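Local coordinates for putative membrane protein COG4129 (Clostridium difficile, PDB 3KMI), which is of unknown function but is probably a membrane-bound aromatic acid exporter, represented here by its C-terminal helical domain, at residues 48-59 against 74-85. Residues are numbered along the deposited sequence; the frame is centred on the assembly and turned at random. Where two conformers were deposited one is given.
Sequences LNSLIDSSISET and FLEHMDIIKSQR
Helices 41-61 and 68-95 form an antiparallel helical hairpin in this all-helical domain; over 48-59 and 74-85 their axes approach to 10.7 Å at 163° between directions. Ile52 faces Met78, Ile56 faces Leu75 and Thr59 faces Phe74. Ile52 is a knob in the hole made by Met78, Ile81, Lys82 and Arg85. Its beta branch suits this place because the two arms part: Ile52 CG1 meets Ile81 CG2 at 3.9 Å, while CG2, anti to the backbone N, reaches Lys82 CG and, in one of two modelled conformers, the methyl CE of Met78, a selenomethionine. A turn on, Ile56 CD1 lies 4.0 Å from Lys82 CD, so the lysine lends its aliphatic stem to the apolar seam while its NZ forms a salt bridge with Asp79 of the second subunit. Small Ser55 leaves room for Phe74: Ser55 CB lies in the plane of the Phe74 ring, 3.7 Å from Phe74 CZ. The OG of buried Ser55 donates to Leu51 O, 2.6 Å away, which also accepts the helical bond from Ser55 N. At the other end Arg85 packs CG against Leu48 CD2 and turns its guanidinium edge to Asn49 OD1, the amide and guanidinium planes 56° apart. Arg85 NH1 donates to Asn49 OD1 at 2.7 Å, the oxygen lying in the guanidinium plane but the nitrogen 38° out of the amide carbonyl plane.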
ATOM      1  N   LEU A  48      17.661   0.584  -7.879  1.00 11.79           N
ATOM      2  CA  LEU A  48      16.845  -0.521  -7.376  1.00 10.12           C
ATOM      3  C   LEU A  48      15.912  -1.051  -8.454  1.00 10.12           C
ATOM      4  O   LEU A  48      15.814  -2.267  -8.623  1.00 11.07           O
ATOM      5  CB  LEU A  48      16.053  -0.100  -6.151  1.00 10.21           C
ATOM      6  CG  LEU A  48      14.871  -1.001  -5.735  1.00 11.75           C
ATOM      7  CD1 LEU A  48      15.435  -2.260  -5.124  1.00 12.19           C
ATOM      8  CD2 LEU A  48      13.994  -0.283  -4.715  1.00 13.09           C
ATOM      9  N   ASN A  49      15.221  -0.166  -9.182  1.00 10.91           N
ATOM     10  CA  ASN A  49      14.367  -0.627 -10.272  1.00 12.02           C
ATOM     11  C   ASN A  49      15.194  -1.388 -11.320  1.00 13.05           C
ATOM     12  O   ASN A  49      14.730  -2.412 -11.845  1.00 14.56           O
ATOM     13  CB  ASN A  49      13.624   0.544 -10.950  1.00 12.34           C
ATOM     14  CG  ASN A  49      12.387   0.989 -10.167  1.00 13.76           C
ATOM     15  OD1 ASN A  49      11.830   0.223  -9.369  1.00 13.93           O
ATOM     16  ND2 ASN A  49      11.938   2.207 -10.419  1.00 11.47           N
ATOM     17  N   SER A  50      16.397  -0.882 -11.638  1.00 13.06           N
ATOM     18  CA  SER A  50      17.223  -1.537 -12.681  1.00 13.18           C
ATOM     19  C   SER A  50      17.688  -2.942 -12.211  1.00 12.24           C
ATOM     20  O   SER A  50      17.752  -3.893 -13.012  1.00 11.62           O
ATOM     21  CB  SER A  50      18.411  -0.673 -13.084  1.00 12.99           C
ATOM     22  OG  SER A  50      17.972   0.564 -13.586  1.00 15.58           O
ATOM     23  N   LEU A  51      18.008  -3.070 -10.927  1.00 11.32           N
ATOM     24  CA  LEU A  51      18.343  -4.396 -10.339  1.00 11.45           C
ATOM     25  C   LEU A  51      17.176  -5.367 -10.235  1.00 11.76           C
ATOM     26  O   LEU A  51      17.344  -6.621 -10.363  1.00 11.56           O
ATOM     27  CB  LEU A  51      18.974  -4.245  -8.933  1.00 12.08           C
ATOM     28  CG  LEU A  51      19.601  -5.558  -8.395  1.00 14.28           C
ATOM     29  CD1 LEU A  51      20.584  -6.194  -9.335  1.00 13.60           C
ATOM     30  CD2 LEU A  51      20.283  -5.374  -7.024  1.00 16.73           C
ATOM     31  N   ILE A  52      15.991  -4.832  -9.958  1.00 11.58           N
ATOM     32  CA  ILE A  52      14.797  -5.665  -9.950  1.00 11.91           C
ATOM     33  C   ILE A  52      14.591  -6.198 -11.358  1.00 12.78           C
ATOM     34  O   ILE A  52      14.317  -7.399 -11.547  1.00 11.50           O
ATOM     35  CB  ILE A  52      13.526  -4.844  -9.524  1.00 12.07           C
ATOM     36  CG1 ILE A  52      13.525  -4.647  -8.000  1.00 12.05           C
ATOM     37  CG2 ILE A  52      12.241  -5.553 -10.052  1.00 13.13           C
ATOM     38  CD1 ILE A  52      12.550  -3.504  -7.464  1.00 12.95           C
ATOM     39  N   ASP A  53      14.783  -5.327 -12.362  1.00 12.92           N
ATOM     40  CA  ASP A  53      14.558  -5.757 -13.756  1.00 14.01           C
ATOM     41  C   ASP A  53      15.599  -6.759 -14.231  1.00 13.69           C
ATOM     42  O   ASP A  53      15.258  -7.729 -14.887  1.00 13.98           O
ATOM     43  CB  ASP A  53      14.553  -4.580 -14.742  1.00 13.46           C
ATOM     44  CG  ASP A  53      13.335  -3.669 -14.570  1.00 15.05           C
ATOM     45  OD1 ASP A  53      12.291  -4.094 -14.016  1.00 14.63           O
ATOM     46  OD2 ASP A  53      13.443  -2.503 -14.976  1.00 17.76           O
ATOM     47  N   SER A  54      16.873  -6.486 -13.960  1.00 13.70           N
ATOM     48  CA  SER A  54      17.901  -7.416 -14.389  1.00 13.90           C
ATOM     49  C   SER A  54      17.772  -8.764 -13.662  1.00 13.96           C
ATOM     50  O   SER A  54      18.007  -9.832 -14.258  1.00 14.94           O
ATOM     51  CB  SER A  54      19.305  -6.817 -14.298  1.00 14.08           C
ATOM     52  OG  SER A  54      19.614  -6.341 -13.008  1.00 15.61           O
ATOM     53  N   SER A  55      17.382  -8.733 -12.393  1.00 13.81           N
ATOM     54  CA  SER A  55      17.280  -9.961 -11.642  1.00 13.79           C
ATOM     55  C   SER A  55      16.175 -10.814 -12.195  1.00 13.93           C
ATOM     56  O   SER A  55      16.346 -12.023 -12.362  1.00 14.96           O
ATOM     57  CB  SER A  55      17.092  -9.667 -10.156  1.00 14.66           C
ATOM     58  OG  SER A  55      18.236  -8.950  -9.708  1.00 15.49           O
ATOM     59  N   ILE A  56      15.044 -10.199 -12.523  1.00 14.04           N
ATOM     60  CA  ILE A  56      13.910 -10.945 -13.075  1.00 14.24           C
ATOM     61  C   ILE A  56      14.207 -11.435 -14.479  1.00 15.02           C
ATOM     62  O   ILE A  56      13.923 -12.599 -14.802  1.00 14.34           O
ATOM     63  CB  ILE A  56      12.634 -10.085 -13.077  1.00 14.35           C
ATOM     64  CG1 ILE A  56      12.103  -9.964 -11.664  1.00 14.34           C
ATOM     65  CG2 ILE A  56      11.519 -10.752 -13.875  1.00 16.40           C
ATOM     66  CD1 ILE A  56      10.968  -8.909 -11.533  1.00 15.22           C
ATOM     67  N   SER A  57      14.827 -10.572 -15.294  1.00 14.68           N
ATOM     68  CA  SER A  57      15.162 -10.928 -16.670  1.00 15.94           C
ATOM     69  C   SER A  57      16.115 -12.105 -16.696  1.00 16.48           C
ATOM     70  O   SER A  57      15.954 -13.015 -17.509  1.00 17.15           O
ATOM     71  CB  SER A  57      15.772  -9.754 -17.436  1.00 15.38           C
ATOM     72  OG  SER A  57      16.026 -10.160 -18.788  1.00 18.35           O
ATOM     73  N   GLU A  58      17.096 -12.092 -15.802  1.00 17.19           N
ATOM     74  CA  GLU A  58      18.008 -13.222 -15.659  1.00 18.37           C
ATOM     75  C   GLU A  58      17.275 -14.515 -15.249  1.00 17.96           C
ATOM     76  O   GLU A  58      17.545 -15.583 -15.782  1.00 17.09           O
ATOM     77  CB  GLU A  58      19.132 -12.894 -14.682  1.00 19.72           C
ATOM     78  CG  GLU A  58      20.154 -14.048 -14.515  1.00 23.88           C
ATOM     79  CD  GLU A  58      21.547 -13.565 -14.158  1.00 27.57           C
ATOM     80  OE1 GLU A  58      21.665 -12.561 -13.417  1.00 30.65           O
ATOM     81  OE2 GLU A  58      22.526 -14.174 -14.647  1.00 30.61           O
ATOM     82  N   THR A  59      16.311 -14.398 -14.351  1.00 17.77           N
ATOM     83  CA  THR A  59      15.563 -15.565 -13.913  1.00 17.74           C
ATOM     84  C   THR A  59      14.749 -16.141 -15.085  1.00 17.79           C
ATOM     85  O   THR A  59      14.705 -17.355 -15.263  1.00 17.68           O
ATOM     86  CB  THR A  59      14.667 -15.235 -12.703  1.00 17.91           C
ATOM     87  OG1 THR A  59      15.490 -14.736 -11.635  1.00 18.32           O
ATOM     88  CG2 THR A  59      13.872 -16.510 -12.219  1.00 15.80           C
ATOM     89  N   PHE A  74      12.877 -17.806  -6.072  1.00 19.48           N
ATOM     90  CA  PHE A  74      13.325 -16.545  -6.573  1.00 18.93           C
ATOM     91  C   PHE A  74      12.192 -15.564  -6.915  1.00 17.69           C
ATOM     92  O   PHE A  74      12.173 -14.475  -6.384  1.00 17.17           O
ATOM     93  CB  PHE A  74      14.284 -16.675  -7.734  1.00 18.44           C
ATOM     94  CG  PHE A  74      14.785 -15.365  -8.176  1.00 21.86           C
ATOM     95  CD1 PHE A  74      15.926 -14.807  -7.593  1.00 26.88           C
ATOM     96  CD2 PHE A  74      14.070 -14.624  -9.104  1.00 22.50           C
ATOM     97  CE1 PHE A  74      16.375 -13.542  -7.982  1.00 26.44           C
ATOM     98  CE2 PHE A  74      14.510 -13.361  -9.497  1.00 27.25           C
ATOM     99  CZ  PHE A  74      15.663 -12.828  -8.944  1.00 26.94           C
ATOM    100  N   LEU A  75      11.283 -15.943  -7.806  1.00 17.69           N
ATOM    101  CA  LEU A  75      10.230 -15.025  -8.265  1.00 18.55           C
ATOM    102  C   LEU A  75       9.285 -14.600  -7.134  1.00 18.67           C
ATOM    103  O   LEU A  75       8.861 -13.420  -7.070  1.00 18.45           O
ATOM    104  CB  LEU A  75       9.468 -15.599  -9.479  1.00 19.06           C
ATOM    105  CG  LEU A  75      10.120 -15.483 -10.870  1.00 20.28           C
ATOM    106  CD1 LEU A  75       9.214 -16.022 -11.951  1.00 22.27           C
ATOM    107  CD2 LEU A  75      10.563 -14.054 -11.273  1.00 22.34           C
ATOM    108  N   GLU A  76       9.011 -15.523  -6.214  1.00 17.60           N
ATOM    109  CA  GLU A  76       8.258 -15.187  -5.018  1.00 17.76           C
ATOM    110  C   GLU A  76       8.983 -14.180  -4.120  1.00 17.33           C
ATOM    111  O   GLU A  76       8.338 -13.314  -3.509  1.00 17.47           O
ATOM    112  CB  GLU A  76       7.814 -16.444  -4.243  1.00 18.10           C
ATOM    113  CG  GLU A  76       6.742 -17.265  -5.006  1.00 19.36           C
ATOM    114  CD  GLU A  76       6.249 -18.538  -4.281  1.00 20.97           C
ATOM    115  OE1 GLU A  76       6.741 -18.861  -3.176  1.00 22.70           O
ATOM    116  OE2 GLU A  76       5.360 -19.230  -4.837  1.00 20.97           O
ATOM    117  N   HIS A  77      10.306 -14.273  -4.027  1.00 15.69           N
ATOM    118  CA  HIS A  77      11.050 -13.294  -3.267  1.00 14.24           C
ATOM    119  C   HIS A  77      11.040 -11.947  -3.986  1.00 13.50           C
ATOM    120  O   HIS A  77      10.985 -10.898  -3.329  1.00 13.16           O
ATOM    121  CB  HIS A  77      12.496 -13.768  -3.005  1.00 15.37           C
ATOM    122  CG  HIS A  77      13.299 -12.803  -2.204  1.00 17.28           C
ATOM    123  ND1 HIS A  77      14.008 -11.763  -2.782  1.00 19.28           N
ATOM    124  CD2 HIS A  77      13.466 -12.679  -0.864  1.00 16.55           C
ATOM    125  CE1 HIS A  77      14.575 -11.042  -1.828  1.00 19.56           C
ATOM    126  NE2 HIS A  77      14.269 -11.581  -0.657  1.00 19.95           N
HETATM  127  N   MSE A  78      11.101 -11.978  -5.317  0.50 12.35           N
HETATM  128  CA  MSE A  78      11.084 -10.763  -6.133  0.50 12.05           C
HETATM  129  C   MSE A  78       9.749 -10.053  -5.966  0.50 12.10           C
HETATM  130  O   MSE A  78       9.689  -8.827  -5.990  0.50 11.83           O
HETATM  131  CB  MSE A  78      11.306 -11.088  -7.616  0.50 10.98           C
HETATM  132  CG  MSE A  78      12.697 -11.576  -7.958  0.50  8.34           C
HETATM  133 SE   MSE A  78      14.145 -10.431  -7.330  0.20  2.00          SE
HETATM  134  CE  MSE A  78      13.411  -8.694  -7.832  0.50  2.00           C
ATOM    135  N   ASP A  79       8.676 -10.823  -5.800  1.00 12.66           N
ATOM    136  CA  ASP A  79       7.355 -10.194  -5.570  1.00 12.76           C
ATOM    137  C   ASP A  79       7.337  -9.356  -4.281  1.00 11.87           C
ATOM    138  O   ASP A  79       6.717  -8.301  -4.240  1.00 10.89           O
ATOM    139  CB  ASP A  79       6.203 -11.195  -5.619  1.00 13.63           C
ATOM    140  CG  ASP A  79       5.934 -11.697  -7.011  1.00 13.51           C
ATOM    141  OD1 ASP A  79       6.091 -10.941  -7.994  1.00 18.42           O
ATOM    142  OD2 ASP A  79       5.536 -12.852  -7.138  1.00 16.33           O
ATOM    143  N   ILE A  80       8.003  -9.835  -3.234  1.00 10.97           N
ATOM    144  CA  ILE A  80       8.153  -9.068  -1.994  1.00  9.87           C
ATOM    145  C   ILE A  80       8.984  -7.790  -2.224  1.00 10.37           C
ATOM    146  O   ILE A  80       8.618  -6.684  -1.776  1.00 11.32           O
ATOM    147  CB  ILE A  80       8.820  -9.903  -0.895  1.00 10.71           C
ATOM    148  CG1 ILE A  80       8.009 -11.183  -0.622  1.00 12.02           C
ATOM    149  CG2 ILE A  80       8.988  -9.085   0.369  1.00  9.89           C
ATOM    150  CD1 ILE A  80       8.796 -12.216   0.267  1.00 15.50           C
ATOM    151  N   ILE A  81      10.081  -7.926  -2.944  1.00  9.34           N
ATOM    152  CA  ILE A  81      10.901  -6.738  -3.254  1.00  9.21           C
ATOM    153  C   ILE A  81      10.112  -5.706  -4.086  1.00  8.70           C
ATOM    154  O   ILE A  81      10.189  -4.494  -3.848  1.00  6.99           O
ATOM    155  CB  ILE A  81      12.219  -7.145  -3.937  1.00  9.07           C
ATOM    156  CG1 ILE A  81      13.021  -8.085  -3.018  1.00 10.29           C
ATOM    157  CG2 ILE A  81      13.051  -5.916  -4.376  1.00  9.82           C
ATOM    158  CD1 ILE A  81      13.588  -7.405  -1.745  1.00 10.34           C
ATOM    159  N   LYS A  82       9.376  -6.181  -5.074  1.00  7.94           N
ATOM    160  CA  LYS A  82       8.538  -5.277  -5.872  1.00  8.48           C
ATOM    161  C   LYS A  82       7.487  -4.563  -5.004  1.00  8.34           C
ATOM    162  O   LYS A  82       7.268  -3.347  -5.167  1.00  8.59           O
ATOM    163  CB  LYS A  82       7.864  -6.070  -6.975  1.00  8.76           C
ATOM    164  CG  LYS A  82       8.774  -6.289  -8.174  1.00 10.15           C
ATOM    165  CD  LYS A  82       8.170  -7.398  -9.073  1.00 13.46           C
ATOM    166  CE  LYS A  82       6.870  -6.939  -9.640  1.00 17.06           C
ATOM    167  NZ  LYS A  82       6.121  -8.031 -10.292  1.00 20.51           N
ATOM    168  N   SER A  83       6.866  -5.311  -4.092  0.50  7.07           N
ATOM    169  CA  SER A  83       5.943  -4.753  -3.081  0.50  7.27           C
ATOM    170  C   SER A  83       6.598  -3.685  -2.173  0.50  8.18           C
ATOM    171  O   SER A  83       5.978  -2.662  -1.837  0.50  8.23           O
ATOM    172  CB  SER A  83       5.425  -5.874  -2.205  0.50  7.15           C
ATOM    173  OG  SER A  83       4.395  -6.573  -2.850  0.50  5.76           O
ATOM    174  N   GLN A  84       7.840  -3.939  -1.768  1.00  8.34           N
ATOM    175  CA  GLN A  84       8.615  -2.956  -0.964  1.00  8.59           C
ATOM    176  C   GLN A  84       8.894  -1.721  -1.800  1.00  8.52           C
ATOM    177  O   GLN A  84       8.804  -0.629  -1.285  1.00  9.12           O
ATOM    178  CB  GLN A  84       9.961  -3.514  -0.471  1.00  8.56           C
ATOM    179  CG  GLN A  84       9.827  -4.758   0.458  1.00  8.32           C
ATOM    180  CD  GLN A  84       9.163  -4.389   1.795  1.00 10.81           C
ATOM    181  OE1 GLN A  84       8.017  -3.923   1.828  1.00 10.94           O
ATOM    182  NE2 GLN A  84       9.879  -4.598   2.893  1.00 11.02           N
ATOM    183  N   ARG A  85       9.302  -1.918  -3.063  1.00  8.26           N
ATOM    184  CA  ARG A  85       9.580  -0.799  -3.982  1.00  9.05           C
ATOM    185  C   ARG A  85       8.317   0.091  -4.129  1.00  9.36           C
ATOM    186  O   ARG A  85       8.415   1.325  -4.076  1.00  8.89           O
ATOM    187  CB  ARG A  85      10.070  -1.330  -5.359  1.00  7.72           C
ATOM    188  CG  ARG A  85      10.489  -0.219  -6.368  1.00  8.43           C
ATOM    189  CD  ARG A  85       9.285   0.341  -7.199  1.00 11.76           C
ATOM    190  NE  ARG A  85       8.397  -0.757  -7.611  1.00  8.98           N
ATOM    191  CZ  ARG A  85       8.686  -1.671  -8.525  1.00  8.48           C
ATOM    192  NH1 ARG A  85       9.832  -1.632  -9.220  1.00  5.73           N
ATOM    193  NH2 ARG A  85       7.796  -2.621  -8.773  1.00 10.01           N
TER